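Side-chain contacts in response regulator ChrA (Corynebacterium diphtheriae, PDB 4YN8), which is the response regulator of a haem-sensing two-component system and probably binds DNA to regulate transcription: residues 103-106 / 107-111; 63-66 / 67-71; 148-151 / 152-156; 79-82 / 83-87. The protein carries 1 engineered substitution. All blocks are in the same frame, centred on the assembly; numbering follows the deposited sequence.

Interaction 1: residues 103-106 / 107-111. With SO4 (sulfate ion), chain E; SO4 (sulfate ion), chain B.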
# COMPACT_ATOMS: atom_id res chain seq x y z
N LYS A 103 12.47 -0.48 7.80
CA LYS A 103 13.40 -1.53 8.31
C LYS A 103 14.84 -1.10 8.42
O LYS A 103 15.56 -1.66 9.25
CB LYS A 103 13.37 -2.77 7.44
CG LYS A 103 12.07 -3.52 7.47
CD LYS A 103 12.05 -4.75 6.57
CE LYS A 103 10.68 -5.40 6.64
NZ LYS A 103 10.51 -6.22 5.46
N ASP A 104 15.23 -0.10 7.65
CA ASP A 104 16.58 0.47 7.76
C ASP A 104 16.67 1.80 8.50
O ASP A 104 17.63 2.54 8.37
CB ASP A 104 17.17 0.56 6.37
CG ASP A 104 16.41 1.52 5.46
OD1 ASP A 104 15.40 2.16 5.87
OD2 ASP A 104 16.88 1.66 4.29
N ALA A 105 15.69 2.10 9.35
CA ALA A 105 15.77 3.19 10.27
C ALA A 105 16.98 3.00 11.20
O ALA A 105 17.48 1.91 11.37
CB ALA A 105 14.52 3.30 11.12
N PRO A 106 17.44 4.07 11.79
CA PRO A 106 18.47 3.95 12.84
C PRO A 106 18.06 2.93 13.92
O PRO A 106 16.87 2.87 14.31
CB PRO A 106 18.51 5.36 13.43
CG PRO A 106 18.05 6.25 12.31
CD PRO A 106 16.96 5.46 11.66
N GLU A 107 19.01 2.16 14.42
CA GLU A 107 18.64 1.14 15.46
C GLU A 107 17.94 1.75 16.65
O GLU A 107 17.00 1.16 17.20
CB GLU A 107 19.85 0.32 15.89
CG GLU A 107 20.46 -0.41 14.68
CD GLU A 107 21.56 -1.38 15.02
OE1 GLU A 107 21.84 -1.54 16.21
OE2 GLU A 107 22.16 -1.97 14.09
N SER A 108 18.36 2.94 17.06
CA SER A 108 17.75 3.62 18.18
C SER A 108 16.26 3.91 17.91
O SER A 108 15.43 3.96 18.84
CB SER A 108 18.49 4.93 18.49
OG SER A 108 18.46 5.81 17.36
N ALA A 109 15.97 4.21 16.68
CA ALA A 109 14.57 4.46 16.24
C ALA A 109 13.73 3.20 16.28
O ALA A 109 12.55 3.25 16.66
CB ALA A 109 14.52 5.09 14.85
N LEU A 110 14.32 2.07 15.95
CA LEU A 110 13.61 0.80 16.09
C LEU A 110 13.34 0.52 17.58
O LEU A 110 12.24 0.16 17.94
CB LEU A 110 14.38 -0.36 15.47
CG LEU A 110 13.74 -1.72 15.64
CD1 LEU A 110 12.31 -1.73 15.09
CD2 LEU A 110 14.58 -2.72 14.90
N HIS A 111 14.34 0.72 18.44
CA HIS A 111 14.15 0.57 19.87
C HIS A 111 13.04 1.46 20.37
O HIS A 111 12.12 1.03 21.06
CB HIS A 111 15.46 0.90 20.63
CG HIS A 111 15.26 1.09 22.09
ND1 HIS A 111 14.87 2.31 22.62
CD2 HIS A 111 15.34 0.23 23.13
CE1 HIS A 111 14.69 2.18 23.92
NE2 HIS A 111 15.00 0.94 24.26
S SO4 E . 22.04 3.94 15.24
O1 SO4 E . 21.68 3.10 14.01
O2 SO4 E . 23.45 3.54 15.61
O3 SO4 E . 21.19 3.75 16.47
O4 SO4 E . 21.99 5.43 15.11
S SO4 B . 7.60 -5.30 3.24
O1 SO4 B . 9.02 -4.92 3.34
O2 SO4 B . 7.11 -4.94 1.91
O3 SO4 B . 7.27 -6.74 3.42
O4 SO4 B . 6.79 -4.55 4.29
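Pro106 O, at the start of helix 107-119, accepts Leu110 N, and Ala109 N only weakly. Pro106 is the N-cap. Leu110 N reaches Pro106 O at 3.1 Å with an N-H...O angle of 153°. Ala109 N is nearer to Pro106 O at 2.9 Å, but its angle of 122° makes that bond weak. The methyl of Ala109 lies close to Pro106 O as well. Its CB touches Pro106 CD at the side of the proline ring, 4.0 Å away. Ala109 CB also meets Ala105 CB, methyl to methyl, at 4.1 Å. Leu110 turns inward and packs on Ile24 and Leu25 of helix 15-26.

A sulfate ion (chain E), probably from the crystallisation liquor, lies at the helix start. Glu107 N donates to sulfate O1 at 2.9 Å. Ser108 N donates to sulfate O3 at 3.0 Å. With chi1 at -59°, the Glu107 chain leaves the helix past this ion, and its CB and CG touch sulfate oxygens. The Glu107 side chain comes within about 4 Å of that of Phe28, a ligand of a magnesium ion.

Lys103 points away from residues 107-111. Its chain is extended, and NZ donates to O1 of a second sulfate (chain B) at 2.9 Å. NZ is also hydrogen-bonded to Asp54, a magnesium ligand. The proline N-cap offers no side-chain acceptor for the first amides of the helix. The sulfate of chain E satisfies two of them, and the positive end of the helix dipole probably favours an anion there.

Interaction 2: residues 63-66 / 67-71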
# COMPACT_ATOMS: atom_id res chain seq x y z
N ILE A 63 -1.01 -6.92 6.88
CA ILE A 63 -2.24 -6.10 6.90
C ILE A 63 -3.41 -6.88 7.57
O ILE A 63 -4.06 -6.40 8.51
CB ILE A 63 -2.61 -5.71 5.47
CG1 ILE A 63 -1.50 -4.87 4.87
CG2 ILE A 63 -3.94 -4.95 5.41
CD1 ILE A 63 -1.52 -4.87 3.36
N THR A 64 -3.60 -8.14 7.13
CA THR A 64 -4.64 -8.98 7.68
C THR A 64 -4.34 -9.26 9.15
O THR A 64 -5.26 -9.25 10.00
CB THR A 64 -4.73 -10.29 6.89
OG1 THR A 64 -5.00 -9.94 5.54
CG2 THR A 64 -5.82 -11.19 7.46
N LEU A 65 -3.08 -9.54 9.46
CA LEU A 65 -2.69 -9.78 10.85
C LEU A 65 -2.98 -8.59 11.78
O LEU A 65 -3.47 -8.74 12.92
CB LEU A 65 -1.18 -10.12 10.94
CG LEU A 65 -0.63 -10.23 12.34
CD1 LEU A 65 -1.32 -11.43 13.01
CD2 LEU A 65 0.90 -10.34 12.29
N THR A 66 -2.64 -7.38 11.30
CA THR A 66 -2.94 -6.15 12.04
C THR A 66 -4.42 -6.04 12.38
O THR A 66 -4.77 -5.76 13.53
CB THR A 66 -2.39 -4.90 11.32
OG1 THR A 66 -0.95 -5.10 11.23
CG2 THR A 66 -2.69 -3.63 12.09
N ARG A 67 -5.28 -6.26 11.40
CA ARG A 67 -6.72 -6.17 11.61
C ARG A 67 -7.22 -7.26 12.55
O ARG A 67 -8.07 -7.02 13.43
CB ARG A 67 -7.45 -6.22 10.27
CG ARG A 67 -7.16 -4.99 9.39
CD ARG A 67 -7.85 -3.73 9.94
NE ARG A 67 -9.19 -4.10 10.46
CZ ARG A 67 -9.60 -3.94 11.72
NH1 ARG A 67 -8.83 -3.30 12.57
NH2 ARG A 67 -10.82 -4.38 12.12
N ALA A 68 -6.65 -8.44 12.41
CA ALA A 68 -7.06 -9.60 13.22
C ALA A 68 -6.73 -9.36 14.66
O ALA A 68 -7.56 -9.64 15.58
CB ALA A 68 -6.46 -10.90 12.71
N LEU A 69 -5.52 -8.85 14.91
CA LEU A 69 -5.13 -8.55 16.29
C LEU A 69 -5.96 -7.42 16.90
O LEU A 69 -6.29 -7.45 18.11
CB LEU A 69 -3.63 -8.27 16.44
CG LEU A 69 -2.76 -9.49 16.06
CD1 LEU A 69 -1.27 -9.16 16.15
CD2 LEU A 69 -3.03 -10.74 16.85
N ALA A 70 -6.30 -6.44 16.06
CA ALA A 70 -7.16 -5.34 16.51
C ALA A 70 -8.54 -5.94 16.95
O ALA A 70 -9.09 -5.58 18.03
CB ALA A 70 -7.34 -4.32 15.40
N ASN A 71 -9.06 -6.84 16.14
CA ASN A 71 -10.39 -7.44 16.39
C ASN A 71 -10.35 -8.23 17.69
O ASN A 71 -11.35 -8.35 18.42
CB ASN A 71 -10.81 -8.38 15.23
CG ASN A 71 -11.26 -7.66 14.00
OD1 ASN A 71 -11.67 -6.47 14.04
ND2 ASN A 71 -11.28 -8.39 12.90
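The peptide groups of Leu65 and Leu69 meet through a backbone bond, with Leu69 N 2.9 Å from Leu65 O. No aromatic ring takes part in the contact, and its flat groups are these peptides. Ala70 N donates to Thr66 O at 3.0 Å. Arg67 N and Ala68 N donate to the carbonyls of Ile63 and Thr64. Aliphatic carbons also crowd the carbonyl oxygens. Leu69 CG is 3.3 Å from Leu65 O, and Ala68 CB is 3.4 Å from Thr64 O. Arg67 CG lies 3.5 Å from Ile63 O.

This is regular alpha-helical bonding, four residues apart, in helix 62-72. The helix is the crossover of the beta-alpha-beta unit formed with strands 50-53 and 77-81 of the CheY-like receiver domain. One side of it faces the parallel sheet. There Leu65 and Leu69 stand one turn apart and cross at an angle. Their CD1 methyls touch at 3.9 Å. In Leu65 CG lies opposite the backbone N (chi1 173°), and in Leu69 it lies opposite the carbonyl carbon (chi1 -62°), which brings the two ends together. Both side chains rest on Val51.

Thr66 is buried beside them. Its hydroxyl is hydrogen-bonded to Gly62 O, one turn back, so its polar atom is satisfied within the helix while the side chain packs on Val77 and Ile79. On the exposed side, the Arg67 chain bends at chi2 and chi3, and its guanidinium heads away from residues 63-66.

Interaction 3: residues 148-151 / 152-156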
# COMPACT_ATOMS: atom_id res chain seq x y z
N ILE A 148 -7.80 12.72 -27.91
CA ILE A 148 -8.55 13.96 -28.18
C ILE A 148 -9.33 13.84 -29.48
O ILE A 148 -10.51 14.18 -29.56
CB ILE A 148 -7.61 15.18 -28.25
CG1 ILE A 148 -6.94 15.46 -26.90
CG2 ILE A 148 -8.35 16.39 -28.82
CD1 ILE A 148 -7.91 15.63 -25.75
N GLU A 149 -8.67 13.26 -30.50
CA GLU A 149 -9.31 13.02 -31.78
C GLU A 149 -10.47 12.12 -31.65
O GLU A 149 -11.54 12.38 -32.23
CB GLU A 149 -8.30 12.36 -32.74
CG GLU A 149 -8.79 12.20 -34.16
CD GLU A 149 -7.72 11.55 -35.05
OE1 GLU A 149 -6.91 10.71 -34.55
OE2 GLU A 149 -7.70 11.85 -36.26
N ILE A 150 -10.34 11.05 -30.87
CA ILE A 150 -11.48 10.19 -30.67
C ILE A 150 -12.63 10.93 -29.99
O ILE A 150 -13.80 10.74 -30.38
CB ILE A 150 -11.07 8.93 -29.87
CG1 ILE A 150 -10.28 7.98 -30.80
CG2 ILE A 150 -12.24 8.20 -29.30
CD1 ILE A 150 -9.61 6.87 -30.06
N LEU A 151 -12.32 11.67 -28.93
CA LEU A 151 -13.40 12.45 -28.24
C LEU A 151 -14.11 13.43 -29.18
O LEU A 151 -15.37 13.53 -29.15
CB LEU A 151 -12.85 13.16 -27.03
CG LEU A 151 -12.57 12.24 -25.86
CD1 LEU A 151 -11.58 12.97 -24.94
CD2 LEU A 151 -13.84 11.86 -25.12
N GLN A 152 -13.35 14.12 -30.01
CA GLN A 152 -13.92 15.12 -30.96
C GLN A 152 -14.86 14.41 -31.92
O GLN A 152 -15.93 14.94 -32.30
CB GLN A 152 -12.83 15.83 -31.70
CG GLN A 152 -12.09 16.80 -30.79
CD GLN A 152 -10.89 17.41 -31.39
OE1 GLN A 152 -10.20 16.82 -32.23
NE2 GLN A 152 -10.67 18.66 -31.06
N ASN A 153 -14.50 13.20 -32.34
CA ASN A 153 -15.43 12.43 -33.19
C ASN A 153 -16.59 11.79 -32.45
O ASN A 153 -17.71 11.69 -33.01
CB ASN A 153 -14.63 11.40 -34.03
CG ASN A 153 -13.80 12.07 -35.11
OD1 ASN A 153 -12.62 12.40 -34.94
ND2 ASN A 153 -14.43 12.33 -36.19
N LEU A 154 -16.39 11.38 -31.20
CA LEU A 154 -17.49 10.89 -30.38
C LEU A 154 -18.54 12.02 -30.22
O LEU A 154 -19.75 11.73 -30.16
CB LEU A 154 -17.08 10.50 -28.96
CG LEU A 154 -16.56 9.13 -28.57
CD1 LEU A 154 -16.32 9.13 -27.06
CD2 LEU A 154 -17.53 8.02 -29.00
N GLU A 155 -18.06 13.25 -30.10
CA GLU A 155 -18.96 14.43 -29.93
C GLU A 155 -19.87 14.60 -31.15
O GLU A 155 -20.99 15.09 -31.03
CB GLU A 155 -18.13 15.70 -29.76
CG GLU A 155 -18.95 16.90 -29.29
CD GLU A 155 -18.19 18.21 -29.21
OE1 GLU A 155 -17.16 18.38 -29.93
OE2 GLU A 155 -18.70 19.15 -28.50
N GLN A 156 -19.38 14.23 -32.34
CA GLN A 156 -20.17 14.28 -33.56
C GLN A 156 -21.13 13.11 -33.74
O GLN A 156 -21.81 13.04 -34.73
CB GLN A 156 -19.25 14.40 -34.76
CG GLN A 156 -18.44 15.68 -34.76
CD GLN A 156 -17.28 15.59 -35.72
OE1 GLN A 156 -17.48 15.38 -36.90
NE2 GLN A 156 -16.07 15.71 -35.22
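Gln152 lies across Ile148, one helical turn earlier. Its CG is 3.3 Å from Ile148 O, and its CD meets Ile148 CG2 at 3.8 Å. A chi1 of -72° sets Gln152 CG beside the backbone N, and this carries CD over to Ile148 CG2. The extended chain crosses the isoleucine at an angle. On the inner side, Leu151 CD2 touches Leu154 CD1 at 4.2 Å, methyl against methyl. Ile150 CG2 approaches Leu154 CG more loosely, at 4.5 Å. Glu149 and Asn153 lie side by side and point the same way, with carboxylate and amide planes 56° apart.

Backbone bonds set these spacings. Gln152 N donates to Ile148 O at 2.9 Å, and Leu154 N to Ile150 O at 2.8 Å. Asn153 N and Glu155 N continue the pattern to Glu149 O and Leu151 O. Past the helix, Gln156 turns back, and its NE2 donates to Gln152 O at 3.0 Å, from well above the carbonyl plane.

Polar ends find partners outside the two segments. Glu149 forms a salt bridge with Arg146, about one turn earlier on the same helix, and Glu155 forms one with Arg198. Gln152 NE2 donates to the C-terminal carboxylate of Ile203.

Helix 145-155 opens the four-helix LuxR-type domain, which carries a helix-turn-helix in helices 160-167 and 171-185. Leu154 packs on Leu163 of the first of these, on Leu178 of the second and on Ile194 of helix 190-199. Leu151 meets Ile181 of helix 171-185, and Ile150 meets Leu167 and His177.

Interaction 4: residues 79-82 / 83-87. With SO4 (sulfate ion), chain B.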
# COMPACT_ATOMS: atom_id res chain seq x y z
N ILE A 79 4.44 -2.17 12.37
CA ILE A 79 4.66 -2.61 11.00
C ILE A 79 5.95 -2.01 10.49
O ILE A 79 6.18 -0.79 10.60
CB ILE A 79 3.50 -2.19 10.07
CG1 ILE A 79 2.27 -2.98 10.42
CG2 ILE A 79 3.87 -2.36 8.61
CD1 ILE A 79 1.01 -2.54 9.65
N LEU A 80 6.78 -2.90 9.94
CA LEU A 80 8.05 -2.53 9.29
C LEU A 80 7.96 -2.72 7.80
O LEU A 80 7.43 -3.71 7.30
CB LEU A 80 9.20 -3.33 9.81
CG LEU A 80 9.47 -3.31 11.32
CD1 LEU A 80 10.67 -4.16 11.72
CD2 LEU A 80 9.60 -1.93 11.89
N THR A 81 8.48 -1.75 7.07
CA THR A 81 8.50 -1.90 5.63
C THR A 81 9.73 -1.22 5.06
O THR A 81 10.64 -0.86 5.81
CB THR A 81 7.18 -1.43 5.04
OG1 THR A 81 7.01 -1.91 3.69
CG2 THR A 81 7.01 0.07 5.13
N THR A 82 9.81 -1.15 3.73
CA THR A 82 10.90 -0.44 3.05
C THR A 82 10.30 0.72 2.21
O THR A 82 9.16 0.69 1.76
CB THR A 82 11.74 -1.36 2.15
OG1 THR A 82 10.97 -1.90 1.08
CG2 THR A 82 12.27 -2.55 2.94
N TYR A 83 11.11 1.72 2.01
CA TYR A 83 10.60 2.93 1.35
C TYR A 83 10.15 2.67 -0.08
O TYR A 83 9.28 3.39 -0.59
CB TYR A 83 11.66 4.03 1.42
CG TYR A 83 12.78 3.90 0.42
CD1 TYR A 83 13.91 3.14 0.71
CD2 TYR A 83 12.69 4.51 -0.84
CE1 TYR A 83 14.94 3.01 -0.21
CE2 TYR A 83 13.74 4.39 -1.75
CZ TYR A 83 14.84 3.62 -1.44
OH TYR A 83 15.90 3.51 -2.36
N ASP A 84 10.72 1.65 -0.69
CA ASP A 84 10.43 1.28 -2.07
C ASP A 84 9.70 -0.03 -2.17
O ASP A 84 9.75 -0.74 -3.19
CB ASP A 84 11.72 1.22 -2.92
CG ASP A 84 12.74 0.19 -2.41
OD1 ASP A 84 12.61 -0.35 -1.24
OD2 ASP A 84 13.70 -0.01 -3.18
N THR A 85 8.93 -0.37 -1.13
CA THR A 85 8.30 -1.64 -1.11
C THR A 85 7.30 -1.81 -2.26
O THR A 85 6.65 -0.84 -2.70
CB THR A 85 7.50 -1.90 0.23
OG1 THR A 85 7.01 -3.26 0.23
CG2 THR A 85 6.44 -0.83 0.43
N GLU A 86 7.19 -3.01 -2.74
CA GLU A 86 6.15 -3.33 -3.70
C GLU A 86 4.83 -3.73 -3.03
O GLU A 86 3.82 -3.85 -3.72
CB GLU A 86 6.60 -4.42 -4.63
CG GLU A 86 7.61 -3.85 -5.62
CD GLU A 86 8.11 -4.86 -6.64
OE1 GLU A 86 7.96 -6.09 -6.44
OE2 GLU A 86 8.67 -4.40 -7.63
N ALA A 87 4.83 -3.87 -1.72
CA ALA A 87 3.61 -4.19 -0.98
C ALA A 87 2.58 -3.06 -1.02
O ALA A 87 2.90 -1.93 -1.39
CB ALA A 87 3.94 -4.47 0.45
S SO4 B . 7.60 -5.30 3.24
O1 SO4 B . 9.02 -4.92 3.34
O2 SO4 B . 7.11 -4.94 1.91
O3 SO4 B . 7.27 -6.74 3.42
O4 SO4 B . 6.79 -4.55 4.29
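Thr82 and Thr85 close a type I beta turn just after strand 77-81, at the C-terminal end of the parallel strands, where CheY-like receiver domains have their phosphorylation site. Thr85 N donates to Thr82 O at 3.1 Å. It approaches from above the carbonyl plane, 65° out of it. Inside the turn, Thr82 OG1 lies 3.2 Å from Asp84 OD1. A hydrogen bond is possible here, but another acceptor competes for the same proton. Tyr83 turns outward, and Asp84 CB lies over one face of its ring, 3.9 Å above the plane and offset toward the rim.

A sulfate ion (chain B), also probably from the crystallisation liquor, joins the strand end to the loop. Thr81 OG1 lies opposite its own backbone N (chi1 -163°), which swings the hydroxyl toward the ion. It donates to sulfate O4 at 2.7 Å. The backbone N atoms of Ile55 and Gln56 also donate to this ion. The site is consistent with that of a phosphoryl group, with the magnesium ligand Asp54 nearby.

Thr85 meets the ion from the loop. Its CG2 lies 3.5 Å from Thr81 OG1. The model puts Thr85 OG1 very close to sulfate O2, so the length of that hydrogen bond is doubtful. Thr85 OG1 also accepts Ala87 N at 3.0 Å in an ST turn, at a nearly straight 162°.

Interactions 1, 2 and 4 belong to the receiver domain. Interaction 3 lies in the LuxR-type domain, its centre about 55 Å from that of interaction 1 and about 42 Å from that of interaction 4. Interactions 1 and 4 touch, with centres about 14 Å apart: Lys103 N is 2.7 Å from Thr81 O, probably a hydrogen bond between neighbouring strand ends. Both also reach the sulfate of chain B, beside the magnesium site of Asp12, His14 and Asp54. In interaction 2 the Leu65 side chain is about 8 Å from that of Asp54. Its helix 62-72 precedes strand 77-81, and Thr66 OG1 packs on Ile79 CD1 at 3.6 Å.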